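Nucleoporin 53 (Pichia guilliermondii, PDB 3P3D) is a nuclear pore complex component whose RRM domain, the piece crystallised here, belongs to a family generally linked to pore structure, phospholipid binding and nucleic acid binding. Local coordinates at residues 35-40 / 56-61; 31-36 / 67-72. All coordinates share one frame; numbering follows the deposited sequence.

From the N terminus the chain forms strand 9-13 and helix 20-27, then enters a long loop that supplies the first segment of both interactions. Interaction 1 (35-40 with 56-61) closes the shorter loop, whose middle, 44-54, is not modelled, just before the chain enters strand 60-61. Interaction 2 (31-36 with 67-72) closes a longer one around it, running through strand 60-61 to the end of strand 64-68 and the start of helix 72-79. The two share Glu-35 and Asp-36, so the ranges overlap there, and Val-56 CG2 packs 3.5 Å from Leu-34 C. Together they tie the connection after helix 20-27 to the run leading into strand 60-61 and to the end of its neighbour, strand 64-68.

Interaction 1 (35-40 / 56-61); sequences EDFEVL and VPIFSG
Glu-35 CG and Ile-58 CG1 are both anti to the carbonyl carbon (chi1 -74° and -64°), and Glu-35 then bends at chi2 (82°), which lays its carboxylate end against Val-56. There CG2 of Val-56 does the touching, 3.4 Å from Glu-35 CD and 3.2 Å from Glu-35 N, so one methyl lies against both the side chain and the backbone of the glutamate. The two side chains pass each other at a slant. Further along, Ile-58 reaches back with its whole branched end: CG1 lies 4.1 Å from Glu-35 CG, CD1 is 4.0 Å from Asp-36 O, and CG2 meets Phe-37 CE1 at 3.7 Å. That methyl approaches the phenyl ring obliquely, while CD1 touches the same side of the ring at CD1 of Phe-37. The ring also packs on Ile-24 of helix 20-27 and Thr-65 of strand 64-68, and so bridges helix and sheet in this RRM domain. Asp-36 turns its carboxylate away to a salt bridge with Arg-41, and both carboxylate oxygens of Glu-35 are hydrogen-bonded to Thr-68. No hydrogen bond joins 35-40 to 56-61, so the two segments meet by van der Waals packing, the acidic groups finding their polar partners elsewhere.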
loop_
_atom_site.group_PDB
_atom_site.type_symbol
_atom_site.label_atom_id
_atom_site.label_comp_id
_atom_site.label_asym_id
_atom_site.label_seq_id
_atom_site.Cartn_x
_atom_site.Cartn_y
_atom_site.Cartn_z
ATOM N N GLU A 35 -6.196 7.381 1.033
ATOM C CA GLU A 35 -7.178 6.670 0.252
ATOM C C GLU A 35 -8.323 6.232 1.163
ATOM O O GLU A 35 -8.100 5.924 2.346
ATOM C CB GLU A 35 -6.554 5.447 -0.423
ATOM C CG GLU A 35 -5.653 5.737 -1.608
ATOM C CD GLU A 35 -4.224 6.131 -1.239
ATOM O OE1 GLU A 35 -3.875 6.114 -0.033
ATOM O OE2 GLU A 35 -3.448 6.484 -2.163
ATOM N N ASP A 36 -9.536 6.202 0.601
ATOM C CA ASP A 36 -10.755 5.727 1.282
ATOM C C ASP A 36 -11.015 4.236 1.021
ATOM O O ASP A 36 -12.052 3.879 0.434
ATOM C CB ASP A 36 -11.984 6.545 0.832
ATOM C CG ASP A 36 -13.296 6.132 1.562
ATOM O OD1 ASP A 36 -13.250 5.610 2.718
ATOM O OD2 ASP A 36 -14.390 6.335 0.968
ATOM N N PHE A 37 -10.097 3.363 1.453
ATOM C CA PHE A 37 -10.323 1.914 1.330
ATOM C C PHE A 37 -11.419 1.497 2.311
ATOM O O PHE A 37 -11.473 1.981 3.449
ATOM C CB PHE A 37 -9.047 1.098 1.598
ATOM C CG PHE A 37 -7.945 1.357 0.618
ATOM C CD1 PHE A 37 -8.034 0.900 -0.678
ATOM C CD2 PHE A 37 -6.820 2.072 0.989
ATOM C CE1 PHE A 37 -7.020 1.150 -1.586
ATOM C CE2 PHE A 37 -5.808 2.318 0.093
ATOM C CZ PHE A 37 -5.908 1.856 -1.196
ATOM N N GLU A 38 -12.278 0.597 1.851
ATOM C CA GLU A 38 -13.385 0.089 2.639
ATOM C C GLU A 38 -12.933 -0.453 3.998
ATOM O O GLU A 38 -13.559 -0.195 5.007
ATOM C CB GLU A 38 -14.138 -0.999 1.849
ATOM N N VAL A 39 -11.821 -1.179 4.027
ATOM C CA VAL A 39 -11.363 -1.784 5.273
ATOM C C VAL A 39 -10.835 -0.783 6.278
ATOM O O VAL A 39 -10.657 -1.139 7.423
ATOM C CB VAL A 39 -10.287 -2.863 5.029
ATOM C CG1 VAL A 39 -8.923 -2.210 4.664
ATOM C CG2 VAL A 39 -10.201 -3.797 6.249
ATOM N N LEU A 40 -10.577 0.460 5.867
ATOM C CA LEU A 40 -10.126 1.497 6.791
ATOM C C LEU A 40 -11.238 2.410 7.267
ATOM O O LEU A 40 -10.985 3.356 8.018
ATOM C CB LEU A 40 -9.075 2.369 6.138
ATOM C CG LEU A 40 -7.875 1.659 5.540
ATOM C CD1 LEU A 40 -6.934 2.718 4.969
ATOM C CD2 LEU A 40 -7.191 0.761 6.571
ATOM N N VAL A 56 -7.482 11.517 -1.847
ATOM C CA VAL A 56 -6.648 10.947 -2.894
ATOM C C VAL A 56 -7.430 9.811 -3.516
ATOM O O VAL A 56 -8.175 9.119 -2.821
ATOM C CB VAL A 56 -5.306 10.409 -2.390
ATOM C CG1 VAL A 56 -4.477 11.531 -1.806
ATOM C CG2 VAL A 56 -5.518 9.298 -1.383
ATOM N N PRO A 57 -7.270 9.619 -4.828
ATOM C CA PRO A 57 -7.970 8.549 -5.521
ATOM C C PRO A 57 -7.197 7.247 -5.439
ATOM O O PRO A 57 -5.973 7.254 -5.346
ATOM C CB PRO A 57 -8.017 9.045 -6.967
ATOM C CG PRO A 57 -6.737 9.857 -7.106
ATOM C CD PRO A 57 -6.366 10.363 -5.728
ATOM N N ILE A 58 -7.926 6.143 -5.500
ATOM C CA ILE A 58 -7.351 4.818 -5.359
ATOM C C ILE A 58 -6.747 4.348 -6.673
ATOM O O ILE A 58 -7.438 4.253 -7.679
ATOM C CB ILE A 58 -8.428 3.812 -4.911
ATOM C CG1 ILE A 58 -8.939 4.192 -3.516
ATOM C CG2 ILE A 58 -7.894 2.390 -4.949
ATOM C CD1 ILE A 58 -10.083 3.330 -3.017
ATOM N N PHE A 59 -5.446 4.078 -6.655
ATOM C CA PHE A 59 -4.776 3.387 -7.735
ATOM C C PHE A 59 -4.404 2.002 -7.261
ATOM O O PHE A 59 -3.661 1.855 -6.284
ATOM C CB PHE A 59 -3.522 4.126 -8.156
ATOM C CG PHE A 59 -3.785 5.249 -9.082
ATOM C CD1 PHE A 59 -4.255 4.996 -10.370
ATOM C CD2 PHE A 59 -3.579 6.563 -8.684
ATOM C CE1 PHE A 59 -4.515 6.030 -11.250
ATOM C CE2 PHE A 59 -3.830 7.617 -9.565
ATOM C CZ PHE A 59 -4.298 7.344 -10.855
ATOM N N SER A 60 -4.930 0.989 -7.941
ATOM C CA SER A 60 -4.623 -0.394 -7.615
ATOM C C SER A 60 -4.920 -1.274 -8.812
ATOM O O SER A 60 -5.557 -0.840 -9.773
ATOM C CB SER A 60 -5.384 -0.883 -6.370
ATOM O OG SER A 60 -6.782 -0.976 -6.568
ATOM N N GLY A 61 -4.412 -2.493 -8.760
ATOM C CA GLY A 61 -4.638 -3.476 -9.790
ATOM C C GLY A 61 -4.600 -4.803 -9.089
ATOM O O GLY A 61 -4.755 -4.863 -7.871
#

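Interaction 2 (31-36 / 67-72); sequences GTILED and ITYDNP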
loop_
_atom_site.group_PDB
_atom_site.type_symbol
_atom_site.label_atom_id
_atom_site.label_comp_id
_atom_site.label_asym_id
_atom_site.label_seq_id
_atom_site.Cartn_x
_atom_site.Cartn_y
_atom_site.Cartn_z
ATOM N N GLY A 31 0.895 4.602 9.545
ATOM C CA GLY A 31 0.364 5.961 9.487
ATOM C C GLY A 31 -1.068 5.945 9.008
ATOM O O GLY A 31 -1.559 4.932 8.524
ATOM N N THR A 32 -1.726 7.081 9.168
ATOM C CA THR A 32 -3.045 7.292 8.613
ATOM C C THR A 32 -2.991 7.203 7.107
ATOM O O THR A 32 -2.142 7.821 6.486
ATOM C CB THR A 32 -3.560 8.673 9.021
ATOM O OG1 THR A 32 -3.803 8.648 10.433
ATOM C CG2 THR A 32 -4.892 9.042 8.256
ATOM N N ILE A 33 -3.892 6.421 6.518
ATOM C CA ILE A 33 -3.927 6.286 5.073
ATOM C C ILE A 33 -4.973 7.248 4.461
ATOM O O ILE A 33 -6.069 7.401 4.998
ATOM C CB ILE A 33 -4.163 4.805 4.680
ATOM C CG1 ILE A 33 -2.924 3.975 5.084
ATOM C CG2 ILE A 33 -4.434 4.687 3.176
ATOM C CD1 ILE A 33 -3.071 2.482 4.917
ATOM N N LEU A 34 -4.626 7.894 3.353
ATOM C CA LEU A 34 -5.497 8.947 2.762
ATOM C C LEU A 34 -6.557 8.386 1.822
ATOM O O LEU A 34 -7.683 8.863 1.811
ATOM C CB LEU A 34 -4.697 10.005 1.996
ATOM C CG LEU A 34 -3.845 10.995 2.790
ATOM C CD1 LEU A 34 -3.467 12.117 1.845
ATOM C CD2 LEU A 34 -4.549 11.565 4.019
ATOM N N GLU A 35 -6.196 7.381 1.033
ATOM C CA GLU A 35 -7.178 6.670 0.252
ATOM C C GLU A 35 -8.323 6.232 1.163
ATOM O O GLU A 35 -8.100 5.924 2.346
ATOM C CB GLU A 35 -6.554 5.447 -0.423
ATOM C CG GLU A 35 -5.653 5.737 -1.608
ATOM C CD GLU A 35 -4.224 6.131 -1.239
ATOM O OE1 GLU A 35 -3.875 6.114 -0.033
ATOM O OE2 GLU A 35 -3.448 6.484 -2.163
ATOM N N ASP A 36 -9.536 6.202 0.601
ATOM C CA ASP A 36 -10.755 5.727 1.282
ATOM C C ASP A 36 -11.015 4.236 1.021
ATOM O O ASP A 36 -12.052 3.879 0.434
ATOM C CB ASP A 36 -11.984 6.545 0.832
ATOM C CG ASP A 36 -13.296 6.132 1.562
ATOM O OD1 ASP A 36 -13.250 5.610 2.718
ATOM O OD2 ASP A 36 -14.390 6.335 0.968
ATOM N N ILE A 67 -0.596 3.365 -1.800
ATOM C CA ILE A 67 -1.061 3.790 -0.476
ATOM C C ILE A 67 -0.407 5.128 -0.191
ATOM O O ILE A 67 0.772 5.275 -0.390
ATOM C CB ILE A 67 -0.602 2.805 0.628
ATOM C CG1 ILE A 67 -1.124 1.390 0.371
ATOM C CG2 ILE A 67 -0.996 3.304 1.993
ATOM C CD1 ILE A 67 -0.726 0.421 1.493
ATOM N N THR A 68 -1.164 6.087 0.305
ATOM C CA THR A 68 -0.652 7.418 0.501
ATOM C C THR A 68 -0.876 7.785 1.952
ATOM O O THR A 68 -2.005 7.701 2.447
ATOM C CB THR A 68 -1.363 8.414 -0.456
ATOM O OG1 THR A 68 -1.354 7.855 -1.774
ATOM C CG2 THR A 68 -0.657 9.805 -0.496
ATOM N N TYR A 69 0.207 8.191 2.620
ATOM C CA TYR A 69 0.181 8.648 3.999
ATOM C C TYR A 69 0.131 10.210 4.130
ATOM O O TYR A 69 0.185 10.889 3.127
ATOM C CB TYR A 69 1.434 8.102 4.697
ATOM C CG TYR A 69 1.480 6.595 4.780
ATOM C CD1 TYR A 69 0.738 5.907 5.741
ATOM C CD2 TYR A 69 2.270 5.848 3.901
ATOM C CE1 TYR A 69 0.786 4.517 5.825
ATOM C CE2 TYR A 69 2.333 4.467 3.996
ATOM C CZ TYR A 69 1.582 3.811 4.956
ATOM O OH TYR A 69 1.609 2.437 5.007
ATOM N N ASP A 70 0.019 10.739 5.364
ATOM C CA ASP A 70 0.035 12.207 5.685
ATOM C C ASP A 70 1.418 12.834 5.735
ATOM O O ASP A 70 1.519 14.084 5.832
ATOM C CB ASP A 70 -0.417 12.497 7.126
ATOM C CG ASP A 70 -1.786 12.045 7.422
ATOM O OD1 ASP A 70 -2.170 12.092 8.631
ATOM O OD2 ASP A 70 -2.475 11.651 6.452
ATOM N N ASN A 71 2.467 12.013 5.827
ATOM C CA ASN A 71 3.772 12.536 6.241
ATOM C C ASN A 71 4.924 11.700 5.730
ATOM O O ASN A 71 4.725 10.554 5.384
ATOM C CB ASN A 71 3.818 12.667 7.766
ATOM C CG ASN A 71 3.927 11.340 8.467
ATOM O OD1 ASN A 71 5.013 10.918 8.852
ATOM N ND2 ASN A 71 2.812 10.678 8.638
ATOM N N PRO A 72 6.125 12.279 5.634
ATOM C CA PRO A 72 7.252 11.502 5.108
ATOM C C PRO A 72 7.656 10.329 5.974
ATOM O O PRO A 72 8.039 9.285 5.445
ATOM C CB PRO A 72 8.404 12.519 5.039
ATOM C CG PRO A 72 7.759 13.821 4.953
ATOM C CD PRO A 72 6.419 13.718 5.658
#
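The C-terminal end of strand 64-68, just ahead of helix 72-79, receives the loop that follows helix 20-27. Leu-34 N donates to Thr-68 O at 2.8 Å, in a nearly straight bond (161° at the hydrogen). One residue on, the carboxylate of Glu-35 grips Thr-68 twice: Thr-68 N donates to OE1 of Glu-35 at 2.7 Å, and Thr-68 OG1 donates to OE2 of Glu-35 at 2.5 Å. Both donors come from the syn side and lie a little out of the carboxylate plane, so the two bonds fix the rotation of the buried group. With OG1 of Thr-68 anti to its carbonyl carbon (chi1 -48°), the hydroxyl is held beside the backbone N, and one carboxylate can take both donors. In the beta-alpha-beta-beta-alpha-beta RRM fold strand 64-68 pairs with strand 9-13, and here its end is tied to the loop after the first helix. On the buried side, Ile-33 CD1 packs on Ile-67 CG2 at 3.7 Å and Ile-33 CG1 on Tyr-69 CE1 at 3.8 Å. CG2 of Ile-67 also sits over one face of the Tyr-69 ring, offset toward its rim, while Gly-31 O meets the ring edge in its plane. The phenol hydroxyl is hydrogen-bonded to Phe-27 O, at the end of helix 20-27. Nearer the surface, Asp-70 turns its carboxylate back over the loop, OD1 lying 3.7 Å from Thr-32 CB and OD2 touching the CD2 methyl of Leu-34. Asn-71 is the N-cap of helix 72-79: its side chain caps a backbone N of the first turn, and its ND2 is also hydrogen-bonded to Ser-74 OG.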